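Local coordinates for putative sarcosine dimethylglycine methyltransferase (Galdieria sulphuraria, PDB 2O57), which probably transfers methyl groups from S-adenosylmethionine to sarcosine and dimethylglycine, at residues 180-191 with 283-294. Residues are numbered along the deposited sequence; the frame is centred on the assembly and turned at random.
Sequences RGVMAITDPMKE and KLTWGGMLFRKS
Lys283 O accepts the backbone N-H of Glu191. A water donates to Leu284 O and to Glu191 OE2. The Glu191 side chain crosses that of Thr285 at about a right angle, OE2 lying 3.5 Å from Thr285 CB; OE1 pairs with Arg218 of the second subunit. Trp286 has CG anti to its backbone N (chi1 179°), which carries the indole beside Thr186, with CZ2 3.6 Å from Thr186 CB. Trp286 NE1 and Thr186 OG1 both bond Asp158. Gly287 leaves room for the selenomethionine side chain of Met189, whose CE lies 3.6 Å from Gly287 CA. Strand 284-293 runs antiparallel to 181-190, as the last strand does in the 3-2-1-4-5-7-6 sheet of class I methyltransferases. Paired N-H...O bonds join Met289 to Ile185. Leu290 CG meets Ala184 CB on the face that also carries Val182 and Arg292. A second such pair joins Phe291 to Met183. The Phe291 ring takes Ile185 CD1 at its edge, and its CD2 is 3.7 Å from Met183 CE. Arg292 bends at chi3 (-66°), bringing NH1 2.7 Å from Arg180 O. Its guanidinium has Val182 CG2 over one face and Arg180 NH2 over the opposite one, an offset stack of two like charges with planes 8° apart. A leucine at Arg292 would probably leave Arg180 O without this donor and remove the flat group stacked against the Arg180 guanidinium. Lys293 N bonds Gly181 O at 2.9 Å.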
loop_
_atom_site.group_PDB
_atom_site.type_symbol
_atom_site.label_atom_id
_atom_site.label_comp_id
_atom_site.label_asym_id
_atom_site.label_seq_id
_atom_site.Cartn_x
_atom_site.Cartn_y
_atom_site.Cartn_z
ATOM N N ARG A 180 -1.626 13.256 17.963
ATOM C CA ARG A 180 -2.412 12.160 17.370
ATOM C C ARG A 180 -3.031 12.518 16.016
ATOM O O ARG A 180 -3.762 11.730 15.462
ATOM C CB ARG A 180 -3.440 11.571 18.336
ATOM C CG ARG A 180 -2.829 11.081 19.673
ATOM C CD ARG A 180 -3.791 10.136 20.447
ATOM N NE ARG A 180 -4.107 8.917 19.671
ATOM C CZ ARG A 180 -3.271 7.890 19.455
ATOM N NH1 ARG A 180 -2.011 7.896 19.907
ATOM N NH2 ARG A 180 -3.689 6.848 18.747
ATOM N N GLY A 181 -2.701 13.698 15.493
ATOM C CA GLY A 181 -2.977 14.022 14.091
ATOM C C GLY A 181 -2.313 13.068 13.120
ATOM O O GLY A 181 -1.295 12.452 13.441
ATOM N N VAL A 182 -2.882 12.935 11.919
ATOM C CA VAL A 182 -2.421 11.909 10.998
ATOM C C VAL A 182 -1.991 12.580 9.689
ATOM O O VAL A 182 -2.671 13.496 9.208
ATOM C CB VAL A 182 -3.518 10.811 10.759
ATOM C CG1 VAL A 182 -3.103 9.805 9.648
ATOM C CG2 VAL A 182 -3.752 10.004 12.048
HETATM N N MSE A 183 -0.871 12.137 9.122
HETATM C CA MSE A 183 -0.470 12.662 7.823
HETATM C C MSE A 183 -0.473 11.568 6.776
HETATM O O MSE A 183 0.145 10.512 6.979
HETATM C CB MSE A 183 0.925 13.274 7.896
HETATM C CG MSE A 183 1.449 13.667 6.504
HETATM SE SE MSE A 183 2.877 14.990 6.487
HETATM C CE MSE A 183 4.293 13.936 7.108
ATOM N N ALA A 184 -1.099 11.840 5.637
ATOM C CA ALA A 184 -1.068 10.914 4.502
ATOM C C ALA A 184 -0.314 11.570 3.343
ATOM O O ALA A 184 -0.675 12.669 2.898
ATOM C CB ALA A 184 -2.498 10.506 4.073
ATOM N N ILE A 185 0.739 10.904 2.856
ATOM C CA ILE A 185 1.537 11.440 1.739
ATOM C C ILE A 185 1.717 10.419 0.650
ATOM O O ILE A 185 1.630 9.186 0.898
ATOM C CB ILE A 185 2.944 11.963 2.156
ATOM C CG1 ILE A 185 3.883 10.810 2.606
ATOM C CG2 ILE A 185 2.807 13.019 3.232
ATOM C CD1 ILE A 185 5.354 11.263 2.743
ATOM N N THR A 186 1.930 10.922 -0.565
ATOM C CA THR A 186 2.379 10.107 -1.692
ATOM C C THR A 186 3.553 10.866 -2.339
ATOM O O THR A 186 3.619 12.093 -2.237
ATOM C CB THR A 186 1.261 9.793 -2.781
ATOM O OG1 THR A 186 0.880 10.972 -3.544
ATOM C CG2 THR A 186 0.059 9.049 -2.217
ATOM N N ASP A 187 4.490 10.151 -2.962
ATOM C CA ASP A 187 5.618 10.818 -3.609
ATOM C C ASP A 187 6.283 9.862 -4.573
ATOM O O ASP A 187 6.583 8.708 -4.217
ATOM C CB ASP A 187 6.627 11.240 -2.524
ATOM C CG ASP A 187 7.340 12.578 -2.836
ATOM O OD1 ASP A 187 6.764 13.439 -3.527
ATOM O OD2 ASP A 187 8.475 12.756 -2.337
ATOM N N PRO A 188 6.579 10.336 -5.789
ATOM C CA PRO A 188 7.527 9.554 -6.579
ATOM C C PRO A 188 8.835 9.518 -5.792
ATOM O O PRO A 188 9.194 10.517 -5.109
ATOM C CB PRO A 188 7.712 10.392 -7.843
ATOM C CG PRO A 188 6.439 11.275 -7.936
ATOM C CD PRO A 188 6.149 11.583 -6.471
HETATM N N MSE A 189 9.521 8.378 -5.819
HETATM C CA MSE A 189 10.721 8.199 -4.997
HETATM C C MSE A 189 11.703 7.214 -5.605
HETATM O O MSE A 189 11.403 6.609 -6.623
HETATM C CB MSE A 189 10.392 7.847 -3.524
HETATM C CG MSE A 189 9.224 6.960 -3.200
HETATM SE SE MSE A 189 8.885 6.968 -1.194
HETATM C CE MSE A 189 7.617 8.176 -0.836
ATOM N N LYS A 190 12.891 7.112 -5.013
ATOM C CA LYS A 190 13.801 6.036 -5.331
ATOM C C LYS A 190 13.532 4.880 -4.360
ATOM O O LYS A 190 13.014 5.076 -3.236
ATOM C CB LYS A 190 15.280 6.500 -5.295
ATOM C CG LYS A 190 15.841 6.847 -3.890
ATOM C CD LYS A 190 17.339 7.328 -3.935
ATOM C CE LYS A 190 18.029 7.039 -2.603
ATOM N NZ LYS A 190 19.370 7.714 -2.481
ATOM N N GLU A 191 13.836 3.666 -4.815
ATOM C CA GLU A 191 13.820 2.496 -3.934
ATOM C C GLU A 191 14.906 2.618 -2.860
ATOM O O GLU A 191 16.010 3.111 -3.141
ATOM C CB GLU A 191 14.022 1.221 -4.767
ATOM C CG GLU A 191 12.844 0.933 -5.678
ATOM C CD GLU A 191 11.784 0.109 -4.982
ATOM O OE1 GLU A 191 11.962 -0.166 -3.767
ATOM O OE2 GLU A 191 10.801 -0.280 -5.643
ATOM N N LYS A 283 14.750 0.770 -9.842
ATOM C CA LYS A 283 15.427 1.857 -9.126
ATOM C C LYS A 283 14.462 2.874 -8.490
ATOM O O LYS A 283 14.798 3.497 -7.512
ATOM C CB LYS A 283 16.379 2.633 -10.038
ATOM C CG LYS A 283 17.459 1.751 -10.709
ATOM C CD LYS A 283 18.506 2.638 -11.329
ATOM C CE LYS A 283 19.661 1.819 -11.863
ATOM N NZ LYS A 283 19.634 1.933 -13.356
ATOM N N LEU A 284 13.301 3.052 -9.104
ATOM C CA LEU A 284 12.358 4.109 -8.730
ATOM C C LEU A 284 11.006 3.516 -8.409
ATOM O O LEU A 284 10.626 2.469 -8.948
ATOM C CB LEU A 284 12.209 5.126 -9.858
ATOM C CG LEU A 284 13.505 5.772 -10.370
ATOM C CD1 LEU A 284 13.158 6.739 -11.536
ATOM C CD2 LEU A 284 14.196 6.545 -9.274
ATOM N N THR A 285 10.271 4.194 -7.552
ATOM C CA THR A 285 8.911 3.738 -7.220
ATOM C C THR A 285 7.974 4.901 -6.912
ATOM O O THR A 285 8.394 6.041 -6.882
ATOM C CB THR A 285 8.922 2.696 -6.035
ATOM O OG1 THR A 285 7.630 2.130 -5.890
ATOM C CG2 THR A 285 9.361 3.316 -4.689
ATOM N N TRP A 286 6.698 4.606 -6.725
ATOM C CA TRP A 286 5.765 5.617 -6.249
ATOM C C TRP A 286 5.380 5.174 -4.856
ATOM O O TRP A 286 4.787 4.118 -4.698
ATOM C CB TRP A 286 4.537 5.735 -7.164
ATOM C CG TRP A 286 3.512 6.765 -6.680
ATOM C CD1 TRP A 286 3.745 8.100 -6.407
ATOM C CD2 TRP A 286 2.141 6.535 -6.423
ATOM N NE1 TRP A 286 2.598 8.689 -5.960
ATOM C CE2 TRP A 286 1.582 7.765 -5.993
ATOM C CE3 TRP A 286 1.308 5.407 -6.533
ATOM C CZ2 TRP A 286 0.226 7.903 -5.657
ATOM C CZ3 TRP A 286 -0.053 5.549 -6.209
ATOM C CH2 TRP A 286 -0.571 6.794 -5.767
ATOM N N GLY A 287 5.743 5.979 -3.864
ATOM C CA GLY A 287 5.595 5.629 -2.453
ATOM C C GLY A 287 4.369 6.257 -1.847
ATOM O O GLY A 287 3.926 7.308 -2.288
ATOM N N GLY A 288 3.803 5.606 -0.838
ATOM C CA GLY A 288 2.670 6.175 -0.100
ATOM C C GLY A 288 2.922 5.871 1.371
ATOM O O GLY A 288 3.444 4.791 1.690
HETATM N N MSE A 289 2.571 6.796 2.266
HETATM C CA MSE A 289 2.772 6.571 3.697
HETATM C C MSE A 289 1.736 7.274 4.559
HETATM O O MSE A 289 1.244 8.326 4.200
HETATM C CB MSE A 289 4.140 7.063 4.153
HETATM C CG MSE A 289 5.264 6.778 3.163
HETATM SE SE MSE A 289 6.976 7.553 3.575
HETATM C CE MSE A 289 7.501 6.452 5.129
ATOM N N LEU A 290 1.443 6.694 5.718
ATOM C CA LEU A 290 0.652 7.384 6.726
ATOM C C LEU A 290 1.425 7.396 8.023
ATOM O O LEU A 290 2.070 6.397 8.409
ATOM C CB LEU A 290 -0.702 6.735 6.930
ATOM C CG LEU A 290 -1.815 7.150 5.960
ATOM C CD1 LEU A 290 -1.661 6.318 4.614
ATOM C CD2 LEU A 290 -3.060 6.787 6.682
ATOM N N PHE A 291 1.369 8.539 8.687
ATOM C CA PHE A 291 2.071 8.748 9.945
ATOM C C PHE A 291 1.079 9.223 10.973
ATOM O O PHE A 291 0.045 9.798 10.616
ATOM C CB PHE A 291 3.117 9.856 9.810
ATOM C CG PHE A 291 4.110 9.658 8.694
ATOM C CD1 PHE A 291 5.261 8.900 8.895
ATOM C CD2 PHE A 291 3.913 10.274 7.461
ATOM C CE1 PHE A 291 6.204 8.744 7.867
ATOM C CE2 PHE A 291 4.851 10.137 6.434
ATOM C CZ PHE A 291 5.994 9.369 6.638
ATOM N N ARG A 292 1.385 9.001 12.244
ATOM C CA ARG A 292 0.643 9.667 13.295
ATOM C C ARG A 292 1.605 10.394 14.235
ATOM O O ARG A 292 2.694 9.897 14.528
ATOM C CB ARG A 292 -0.236 8.683 14.072
ATOM C CG ARG A 292 -1.156 9.361 15.100
ATOM C CD ARG A 292 -1.976 8.395 15.957
ATOM N NE ARG A 292 -2.983 7.605 15.245
ATOM C CZ ARG A 292 -4.221 7.997 14.914
ATOM N NH1 ARG A 292 -4.682 9.243 15.162
ATOM N NH2 ARG A 292 -5.004 7.119 14.308
ATOM N N LYS A 293 1.217 11.583 14.685
ATOM C CA LYS A 293 1.980 12.309 15.694
ATOM C C LYS A 293 1.773 11.689 17.108
ATOM O O LYS A 293 0.877 12.094 17.870
ATOM C CB LYS A 293 1.611 13.792 15.709
ATOM C CG LYS A 293 2.475 14.618 16.651
ATOM C CD LYS A 293 2.235 16.145 16.453
ATOM C CE LYS A 293 2.868 16.973 17.574
ATOM N NZ LYS A 293 2.629 18.451 17.337
ATOM N N SER A 294 2.587 10.681 17.405
ATOM C CA SER A 294 2.562 9.944 18.680
ATOM C C SER A 294 3.842 9.134 18.734
ATOM O O SER A 294 4.446 8.830 17.691
ATOM C CB SER A 294 1.353 8.986 18.793
ATOM O OG SER A 294 1.357 8.049 17.729
HETATM O O HOH W 1 11.194 -0.097 -8.542
#